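Local coordinates for protein putative 4-Hydroxy-2-oxoglutarate aldolase / 2-dehydro-3-deoxyphosphogluconate aldolase (Yersinia enterocolitica, PDB 3LM7) that is a putative aldolase-family enzyme built on a TIM-barrel-like fold, its parallel strands ringed by helices, and pairs with a second copy of itself, at residues A[22-27]-A[54-59]; A[149-154]-A[184-189]; A[174-179]-A[205-210]. One frame throughout, in Å; residues are numbered along the deposited sequence.

Interaction 1: residues A[22-27]-A[54-59]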
loop_
_atom_site.group_PDB
_atom_site.type_symbol
_atom_site.label_atom_id
_atom_site.label_comp_id
_atom_site.label_asym_id
_atom_site.label_seq_id
_atom_site.Cartn_x
_atom_site.Cartn_y
_atom_site.Cartn_z
ATOM N N GLY A 22 -12.733 24.056 14.061
ATOM C CA GLY A 22 -13.830 24.840 14.653
ATOM C C GLY A 22 -13.990 26.198 13.969
ATOM O O GLY A 22 -14.943 26.935 14.279
ATOM N N SER A 23 -13.078 26.538 13.072
ATOM C CA SER A 23 -13.114 27.850 12.384
ATOM C C SER A 23 -12.093 27.815 11.249
ATOM O O SER A 23 -11.259 26.902 11.200
ATOM C CB SER A 23 -12.713 28.976 13.365
ATOM O OG SER A 23 -11.322 28.943 13.672
ATOM N N LYS A 24 -12.106 28.803 10.351
ATOM C CA LYS A 24 -11.056 28.844 9.305
ATOM C C LYS A 24 -9.649 29.038 9.845
ATOM O O LYS A 24 -8.694 28.383 9.384
ATOM C CB LYS A 24 -11.398 29.951 8.276
ATOM C CG LYS A 24 -12.527 29.517 7.352
ATOM C CD LYS A 24 -13.072 30.722 6.588
ATOM C CE LYS A 24 -14.274 30.333 5.787
ATOM N NZ LYS A 24 -15.499 30.321 6.537
ATOM N N ASP A 25 -9.502 29.935 10.823
ATOM C CA ASP A 25 -8.176 30.150 11.464
ATOM C C ASP A 25 -7.778 28.814 12.121
ATOM O O ASP A 25 -6.637 28.443 12.121
ATOM C CB ASP A 25 -8.204 31.221 12.603
ATOM C CG ASP A 25 -8.412 32.642 12.100
ATOM O OD1 ASP A 25 -8.048 32.911 10.949
ATOM O OD2 ASP A 25 -8.986 33.487 12.851
ATOM N N ASN A 26 -8.732 28.107 12.690
ATOM C CA ASN A 26 -8.385 26.816 13.359
ATOM C C ASN A 26 -7.900 25.804 12.331
ATOM O O ASN A 26 -6.915 25.084 12.564
ATOM C CB ASN A 26 -9.583 26.292 14.184
ATOM C CG ASN A 26 -9.254 25.008 14.985
ATOM O OD1 ASN A 26 -10.102 24.116 15.131
ATOM N ND2 ASN A 26 -8.012 24.919 15.497
ATOM N N ALA A 27 -8.601 25.730 11.184
ATOM C CA ALA A 27 -8.143 24.830 10.112
ATOM C C ALA A 27 -6.676 25.142 9.731
ATOM O O ALA A 27 -5.832 24.262 9.615
ATOM C CB ALA A 27 -9.082 24.945 8.874
ATOM N N VAL A 54 -20.918 24.354 -0.170
ATOM C CA VAL A 54 -19.895 24.333 -1.204
ATOM C C VAL A 54 -19.033 25.594 -1.091
ATOM O O VAL A 54 -17.815 25.518 -0.990
ATOM C CB VAL A 54 -20.536 24.226 -2.610
ATOM C CG1 VAL A 54 -19.447 24.445 -3.707
ATOM C CG2 VAL A 54 -21.225 22.836 -2.752
ATOM N N LYS A 55 -19.684 26.761 -1.094
ATOM C CA LYS A 55 -18.978 28.047 -1.006
ATOM C C LYS A 55 -18.028 28.032 0.203
ATOM O O LYS A 55 -16.838 28.293 0.075
ATOM C CB LYS A 55 -20.052 29.149 -0.842
ATOM C CG LYS A 55 -19.707 30.467 -1.500
ATOM C CD LYS A 55 -20.879 31.469 -1.362
ATOM C CE LYS A 55 -20.465 32.844 -1.893
ATOM N NZ LYS A 55 -18.962 33.002 -1.781
ATOM N N ASP A 56 -18.540 27.670 1.382
ATOM C CA ASP A 56 -17.741 27.804 2.569
ATOM C C ASP A 56 -16.596 26.815 2.571
ATOM O O ASP A 56 -15.482 27.150 2.967
ATOM C CB ASP A 56 -18.572 27.657 3.842
ATOM C CG ASP A 56 -17.910 28.378 5.050
ATOM O OD1 ASP A 56 -17.592 29.561 4.870
ATOM O OD2 ASP A 56 -17.747 27.788 6.149
HETATM N N MSE A 57 -16.881 25.575 2.161
HETATM C CA MSE A 57 -15.842 24.545 2.114
HETATM C C MSE A 57 -14.760 24.824 1.052
HETATM O O MSE A 57 -13.606 24.501 1.249
HETATM C CB MSE A 57 -16.499 23.140 1.900
HETATM C CG MSE A 57 -17.381 22.795 3.093
HETATM SE SE MSE A 57 -17.814 20.901 2.976
HETATM C CE MSE A 57 -19.178 20.804 4.370
ATOM N N ARG A 58 -15.127 25.469 -0.056
ATOM C CA ARG A 58 -14.111 25.961 -0.988
ATOM C C ARG A 58 -13.190 26.989 -0.319
ATOM O O ARG A 58 -11.978 26.991 -0.535
ATOM C CB ARG A 58 -14.782 26.562 -2.230
ATOM C CG ARG A 58 -15.042 25.482 -3.236
ATOM C CD ARG A 58 -15.919 26.038 -4.346
ATOM N NE ARG A 58 -16.280 25.043 -5.342
ATOM C CZ ARG A 58 -17.268 25.247 -6.224
ATOM N NH1 ARG A 58 -17.948 26.412 -6.220
ATOM N NH2 ARG A 58 -17.540 24.338 -7.152
ATOM N N GLU A 59 -13.743 27.839 0.539
ATOM C CA GLU A 59 -12.869 28.764 1.260
ATOM C C GLU A 59 -11.882 28.013 2.201
ATOM O O GLU A 59 -10.698 28.353 2.259
ATOM C CB GLU A 59 -13.717 29.797 2.042
ATOM C CG GLU A 59 -14.598 30.670 1.187
ATOM C CD GLU A 59 -15.415 31.705 2.018
ATOM O OE1 GLU A 59 -14.918 32.176 3.052
ATOM O OE2 GLU A 59 -16.536 32.022 1.601
#
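The carboxylate of Asp56 takes the ammonium group of Lys24 at OD1, on the syn side and 26° out of the carboxylate plane. Lys24 NZ to Asp56 OD1 is 2.8 Å, a hydrogen bond within a salt bridge. Asp56 OD2 lies farther off, 3.4 Å from Lys24 NZ. That second oxygen is bonded to the hydroxyl of Tyr47, which helps hold the carboxylate in its turn. The other carboxylate, that of Glu59, offers OE1 to the end of the lysine chain, touching the CE methylene (Lys24 CE to Glu59 OE1 3.4 Å) rather than the nitrogen; its salt bridge to NZ is long, 4.0 Å from Glu59 OE1 to Lys24 NZ. Lysine suits this place because the helices stand apart here, with 8.2 Å between Lys24 CA and Glu59 CA, and a long flexible chain can span the distance. Its methylenes run nearly straight until the last torsion, where chi4 of 83° bends NZ over to Asp56. Helices 24-33 and 50-63 follow the first and second strands of the parallel sheet in this TIM-barrel-type fold, so the network joins neighbouring helices on the outer layer of the barrel. The side chain of Lys24 also packs on Tyr60 and Leu63, further along helix 50-63. The start of helix 24-33 is fixed by Ser23, a small hydroxyl residue suited to the N-cap: its OG accepts from Asn26 N at 2.9 Å. Asn26 in turn receives Gly22 N on OD1, in the carbonyl plane on a lone pair, and its ND2 reaches the backbone oxygen of Thr232.

Interaction 2: residues A[149-154]-A[184-189]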
loop_
_atom_site.group_PDB
_atom_site.type_symbol
_atom_site.label_atom_id
_atom_site.label_comp_id
_atom_site.label_asym_id
_atom_site.label_seq_id
_atom_site.Cartn_x
_atom_site.Cartn_y
_atom_site.Cartn_z
ATOM N N THR A 149 -16.913 -9.847 3.299
ATOM C CA THR A 149 -18.044 -9.524 2.379
ATOM C C THR A 149 -18.346 -8.030 2.410
ATOM O O THR A 149 -18.559 -7.456 1.341
ATOM C CB THR A 149 -19.289 -10.342 2.762
ATOM O OG1 THR A 149 -18.891 -11.738 2.850
ATOM C CG2 THR A 149 -20.414 -10.164 1.649
ATOM N N ALA A 150 -18.350 -7.371 3.589
ATOM C CA ALA A 150 -18.601 -5.900 3.637
ATOM C C ALA A 150 -17.531 -5.154 2.890
ATOM O O ALA A 150 -17.846 -4.220 2.158
ATOM C CB ALA A 150 -18.677 -5.366 5.127
ATOM N N ILE A 151 -16.268 -5.585 3.020
ATOM C CA ILE A 151 -15.189 -4.923 2.250
ATOM C C ILE A 151 -15.429 -5.068 0.742
ATOM O O ILE A 151 -15.322 -4.097 -0.055
ATOM C CB ILE A 151 -13.799 -5.518 2.611
ATOM C CG1 ILE A 151 -13.385 -4.966 4.020
ATOM C CG2 ILE A 151 -12.784 -5.092 1.599
ATOM C CD1 ILE A 151 -12.214 -5.784 4.648
ATOM N N ALA A 152 -15.769 -6.293 0.328
ATOM C CA ALA A 152 -15.985 -6.490 -1.113
ATOM C C ALA A 152 -17.164 -5.614 -1.613
ATOM O O ALA A 152 -17.151 -5.107 -2.743
ATOM C CB ALA A 152 -16.264 -8.005 -1.417
HETATM N N MSE A 153 -18.225 -5.511 -0.805
HETATM C CA MSE A 153 -19.379 -4.631 -1.213
HETATM C C MSE A 153 -18.938 -3.155 -1.297
HETATM O O MSE A 153 -19.317 -2.442 -2.258
HETATM C CB MSE A 153 -20.575 -4.780 -0.234
HETATM C CG MSE A 153 -21.136 -6.166 -0.315
HETATM SE SE MSE A 153 -22.527 -6.494 1.029
HETATM C CE MSE A 153 -23.942 -5.466 0.192
ATOM N N LEU A 154 -18.162 -2.681 -0.316
ATOM C CA LEU A 154 -17.605 -1.293 -0.374
ATOM C C LEU A 154 -16.788 -1.091 -1.659
ATOM O O LEU A 154 -17.005 -0.085 -2.384
ATOM C CB LEU A 154 -16.737 -1.039 0.858
ATOM C CG LEU A 154 -17.600 -0.825 2.125
ATOM C CD1 LEU A 154 -16.759 -0.731 3.356
ATOM C CD2 LEU A 154 -18.487 0.477 2.069
ATOM N N ALA A 184 -5.914 -5.372 5.465
ATOM C CA ALA A 184 -4.547 -5.665 4.977
ATOM C C ALA A 184 -4.633 -6.778 3.939
ATOM O O ALA A 184 -3.993 -6.701 2.875
ATOM C CB ALA A 184 -3.625 -6.097 6.175
ATOM N N ALA A 185 -5.376 -7.831 4.254
ATOM C CA ALA A 185 -5.454 -8.978 3.290
ATOM C C ALA A 185 -6.008 -8.553 1.921
ATOM O O ALA A 185 -5.608 -9.086 0.876
ATOM C CB ALA A 185 -6.356 -10.119 3.885
ATOM N N THR A 186 -6.990 -7.643 1.934
ATOM C CA THR A 186 -7.731 -7.314 0.725
ATOM C C THR A 186 -7.213 -6.029 0.103
ATOM O O THR A 186 -7.833 -5.536 -0.820
ATOM C CB THR A 186 -9.271 -7.100 1.044
ATOM O OG1 THR A 186 -9.430 -6.105 2.072
ATOM C CG2 THR A 186 -9.905 -8.429 1.555
ATOM N N GLY A 187 -6.124 -5.454 0.637
ATOM C CA GLY A 187 -5.630 -4.176 0.083
ATOM C C GLY A 187 -6.540 -2.980 0.342
ATOM O O GLY A 187 -6.511 -2.007 -0.398
ATOM N N PHE A 188 -7.367 -3.038 1.382
ATOM C CA PHE A 188 -8.346 -1.953 1.634
ATOM C C PHE A 188 -7.866 -1.108 2.832
ATOM O O PHE A 188 -6.991 -1.516 3.596
ATOM C CB PHE A 188 -9.751 -2.537 1.901
ATOM C CG PHE A 188 -10.889 -1.648 1.480
ATOM C CD1 PHE A 188 -11.040 -1.262 0.135
ATOM C CD2 PHE A 188 -11.881 -1.263 2.422
ATOM C CE1 PHE A 188 -12.137 -0.445 -0.270
ATOM C CE2 PHE A 188 -12.997 -0.495 2.003
ATOM C CZ PHE A 188 -13.122 -0.096 0.645
ATOM N N TRP A 189 -8.365 0.117 2.913
ATOM C CA TRP A 189 -7.885 1.102 3.892
ATOM C C TRP A 189 -8.819 1.205 5.064
ATOM O O TRP A 189 -9.969 0.747 5.011
ATOM C CB TRP A 189 -7.720 2.462 3.188
ATOM C CG TRP A 189 -6.816 2.336 1.948
ATOM C CD1 TRP A 189 -5.879 1.324 1.663
ATOM C CD2 TRP A 189 -6.758 3.253 0.862
ATOM N NE1 TRP A 189 -5.301 1.568 0.442
ATOM C CE2 TRP A 189 -5.795 2.749 -0.067
ATOM C CE3 TRP A 189 -7.402 4.493 0.592
ATOM C CZ2 TRP A 189 -5.482 3.422 -1.273
ATOM C CZ3 TRP A 189 -7.110 5.156 -0.673
ATOM C CH2 TRP A 189 -6.149 4.595 -1.566
#
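A Schellman motif closes helix 173-185, and the turn it makes delivers two side chains, Thr186 and Phe188, against the flank of helix 147-156. Gly187 is the C-prime residue; its positive phi of 69° is easily borne without a side chain. Phe188 N returns to Cys183 O, and the chain then enters strand 189-192. Ile151 meets both residues with one branch. Its CG2 methyl lies 3.5 Å from Thr186 OG1 and 3.9 Å from Phe188 CG, approaching the ring obliquely at its root, where the isoleucine and phenylalanine side chains run antiparallel alongside one another. One turn on, Leu154 crosses the phenylalanine at about a right angle, with Leu154 CB 3.7 Å from Phe188 CZ. The ring reaches the helix because its CG lies trans to the backbone N (chi1 -150°). Val162 of strand 161-164 touches Ile151, Leu154 and Phe188 alike, so branched and aromatic residues fill the layer between helix and barrel wall. No hydrogen bond links the two segments. Thr186 can face a methyl because its OG1 bonds back to Ala182 O in the last turn of the helix just ended, and its backbone oxygen is taken by Lys155 NZ. The contact therefore rests on apolar burial and shape, with the threonine's polar atoms satisfied by other partners.

Interaction 3: residues A[174-179]-A[205-210]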
loop_
_atom_site.group_PDB
_atom_site.type_symbol
_atom_site.label_atom_id
_atom_site.label_comp_id
_atom_site.label_asym_id
_atom_site.label_seq_id
_atom_site.Cartn_x
_atom_site.Cartn_y
_atom_site.Cartn_z
ATOM N N ASP A 174 -10.736 -6.451 19.896
ATOM C CA ASP A 174 -10.699 -7.713 19.159
ATOM C C ASP A 174 -11.424 -7.596 17.816
ATOM O O ASP A 174 -10.940 -8.164 16.796
ATOM C CB ASP A 174 -11.302 -8.830 19.987
ATOM C CG ASP A 174 -10.426 -9.180 21.161
ATOM O OD1 ASP A 174 -9.204 -8.862 21.096
ATOM O OD2 ASP A 174 -10.970 -9.759 22.097
ATOM N N GLU A 175 -12.579 -6.907 17.801
ATOM C CA GLU A 175 -13.251 -6.692 16.484
ATOM C C GLU A 175 -12.438 -5.834 15.517
ATOM O O GLU A 175 -12.374 -6.117 14.319
ATOM C CB GLU A 175 -14.637 -6.073 16.630
ATOM C CG GLU A 175 -15.670 -7.048 17.293
ATOM C CD GLU A 175 -16.972 -6.334 17.588
ATOM O OE1 GLU A 175 -17.698 -6.061 16.626
ATOM O OE2 GLU A 175 -17.257 -6.017 18.763
ATOM N N TYR A 176 -11.844 -4.772 16.058
ATOM C CA TYR A 176 -11.039 -3.830 15.284
ATOM C C TYR A 176 -9.849 -4.571 14.685
ATOM O O TYR A 176 -9.541 -4.377 13.492
ATOM C CB TYR A 176 -10.623 -2.646 16.157
ATOM C CG TYR A 176 -9.598 -1.723 15.557
ATOM C CD1 TYR A 176 -9.873 -1.005 14.371
ATOM C CD2 TYR A 176 -8.387 -1.529 16.190
ATOM C CE1 TYR A 176 -8.946 -0.149 13.810
ATOM C CE2 TYR A 176 -7.393 -0.616 15.640
ATOM C CZ TYR A 176 -7.685 0.034 14.451
ATOM O OH TYR A 176 -6.788 0.911 13.883
ATOM N N ARG A 177 -9.217 -5.430 15.475
ATOM C CA ARG A 177 -8.010 -6.060 15.025
ATOM C C ARG A 177 -8.342 -6.960 13.809
ATOM O O ARG A 177 -7.594 -7.046 12.825
ATOM C CB ARG A 177 -7.382 -6.893 16.171
ATOM C CG ARG A 177 -5.999 -7.492 15.717
ATOM C CD ARG A 177 -5.274 -8.297 16.844
ATOM N NE ARG A 177 -5.426 -7.666 18.172
ATOM C CZ ARG A 177 -6.320 -8.041 19.108
ATOM N NH1 ARG A 177 -7.193 -9.096 18.931
ATOM N NH2 ARG A 177 -6.341 -7.360 20.245
ATOM N N PHE A 178 -9.458 -7.664 13.935
ATOM C CA PHE A 178 -9.919 -8.531 12.864
ATOM C C PHE A 178 -10.150 -7.710 11.607
ATOM O O PHE A 178 -9.775 -8.155 10.521
ATOM C CB PHE A 178 -11.214 -9.259 13.278
ATOM C CG PHE A 178 -11.621 -10.344 12.295
ATOM C CD1 PHE A 178 -11.316 -11.666 12.528
ATOM C CD2 PHE A 178 -12.316 -10.005 11.115
ATOM C CE1 PHE A 178 -11.707 -12.662 11.562
ATOM C CE2 PHE A 178 -12.714 -11.008 10.182
ATOM C CZ PHE A 178 -12.417 -12.317 10.407
ATOM N N VAL A 179 -10.835 -6.592 11.728
ATOM C CA VAL A 179 -11.112 -5.713 10.548
ATOM C C VAL A 179 -9.795 -5.261 9.905
ATOM O O VAL A 179 -9.681 -5.235 8.662
ATOM C CB VAL A 179 -11.968 -4.515 10.961
ATOM C CG1 VAL A 179 -12.079 -3.434 9.878
ATOM C CG2 VAL A 179 -13.461 -5.013 11.329
ATOM N N VAL A 205 -3.536 2.964 16.247
ATOM C CA VAL A 205 -2.835 2.998 14.973
ATOM C C VAL A 205 -1.828 1.851 14.815
ATOM O O VAL A 205 -1.758 1.258 13.733
ATOM C CB VAL A 205 -2.152 4.381 14.725
ATOM C CG1 VAL A 205 -1.389 4.367 13.342
ATOM C CG2 VAL A 205 -3.238 5.528 14.777
ATOM N N GLN A 206 -1.121 1.481 15.878
ATOM C CA GLN A 206 -0.125 0.449 15.741
ATOM C C GLN A 206 -0.831 -0.862 15.343
ATOM O O GLN A 206 -0.284 -1.671 14.607
ATOM C CB GLN A 206 0.562 0.222 17.090
ATOM C CG GLN A 206 1.810 -0.679 17.024
ATOM C CD GLN A 206 2.961 -0.056 16.249
ATOM O OE1 GLN A 206 3.506 0.977 16.660
ATOM N NE2 GLN A 206 3.339 -0.682 15.139
ATOM N N ILE A 207 -2.011 -1.122 15.917
ATOM C CA ILE A 207 -2.722 -2.356 15.536
ATOM C C ILE A 207 -2.935 -2.438 14.038
ATOM O O ILE A 207 -2.731 -3.490 13.417
ATOM C CB ILE A 207 -4.089 -2.393 16.273
ATOM C CG1 ILE A 207 -3.848 -2.854 17.699
ATOM C CG2 ILE A 207 -5.120 -3.323 15.539
ATOM C CD1 ILE A 207 -5.092 -2.584 18.595
ATOM N N ALA A 208 -3.343 -1.320 13.435
ATOM C CA ALA A 208 -3.567 -1.286 11.966
ATOM C C ALA A 208 -2.241 -1.463 11.215
ATOM O O ALA A 208 -2.199 -2.189 10.187
ATOM C CB ALA A 208 -4.259 0.085 11.494
ATOM N N LEU A 209 -1.173 -0.794 11.681
ATOM C CA LEU A 209 0.112 -0.946 11.009
ATOM C C LEU A 209 0.644 -2.375 11.138
ATOM O O LEU A 209 1.165 -2.912 10.164
ATOM C CB LEU A 209 1.158 0.030 11.591
ATOM C CG LEU A 209 0.827 1.517 11.472
ATOM C CD1 LEU A 209 1.925 2.393 12.224
ATOM C CD2 LEU A 209 0.745 1.946 9.953
ATOM N N ASP A 210 0.496 -3.003 12.316
ATOM C CA ASP A 210 1.018 -4.379 12.504
ATOM C C ASP A 210 0.239 -5.396 11.653
ATOM O O ASP A 210 0.849 -6.348 11.193
ATOM C CB ASP A 210 0.928 -4.839 13.966
ATOM C CG ASP A 210 1.950 -4.127 14.886
ATOM O OD1 ASP A 210 2.850 -3.401 14.398
ATOM O OD2 ASP A 210 1.812 -4.291 16.105
#
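Tyr176 and Ile207 meet obliquely, the ring of the tyrosine running across the beta-branch of the isoleucine. The closest approach is Tyr176 CE2 to Ile207 CG2, 3.5 Å, and Tyr176 CD2 follows at 3.8 Å from the same methyl. With chi1 at 170° the ring swings away from the tyrosine's own backbone N and stretches across to helix 201-211, where Tyr176 OH comes to rest 3.6 Å from Ala208 CB. The small methyl of alanine leaves room for that hydroxyl, which is hydrogen-bonded to the backbone oxygen of Ile204. Helices 173-185 and 201-211 follow the sixth and seventh strands of the parallel sheet and, as neighbours round a TIM-barrel-type fold, run in roughly the same direction, with their local directions 34° apart. The axes of the two short segments approach to 9.5 Å. On the barrel side, Tyr176 also packs against Phe164, Leu190 and Pro192 of the strands beneath. Arg177 approaches Ile207 through its backbone and inner methylenes, Arg177 CA lying 4.0 Å from Ile207 CG2. Its guanidinium turns back along its own helix instead, presenting its edge to Asp174, with Arg177 NH1 3.0 Å from Asp174 OD1 in a salt bridge.

How the interactions relate
Interaction 1 lies across the chain's centre from the other two, its centre about 32 Å from each of theirs. It is the surface contact, a charged network between two outer helices; interaction 2 is buried and apolar, and interaction 3 is partly buried, with a tyrosine that combines ring packing and a hydrogen-bonded hydroxyl. Interactions 2 and 3 share helix 173-185: the first uses the turn at its C-terminal end against helix 147-156, the second an earlier part against helix 201-211. Together they link three successive helices of the barrel's outer layer. These two are near neighbours, with centres about 14 Å apart, and both reach the second subunit.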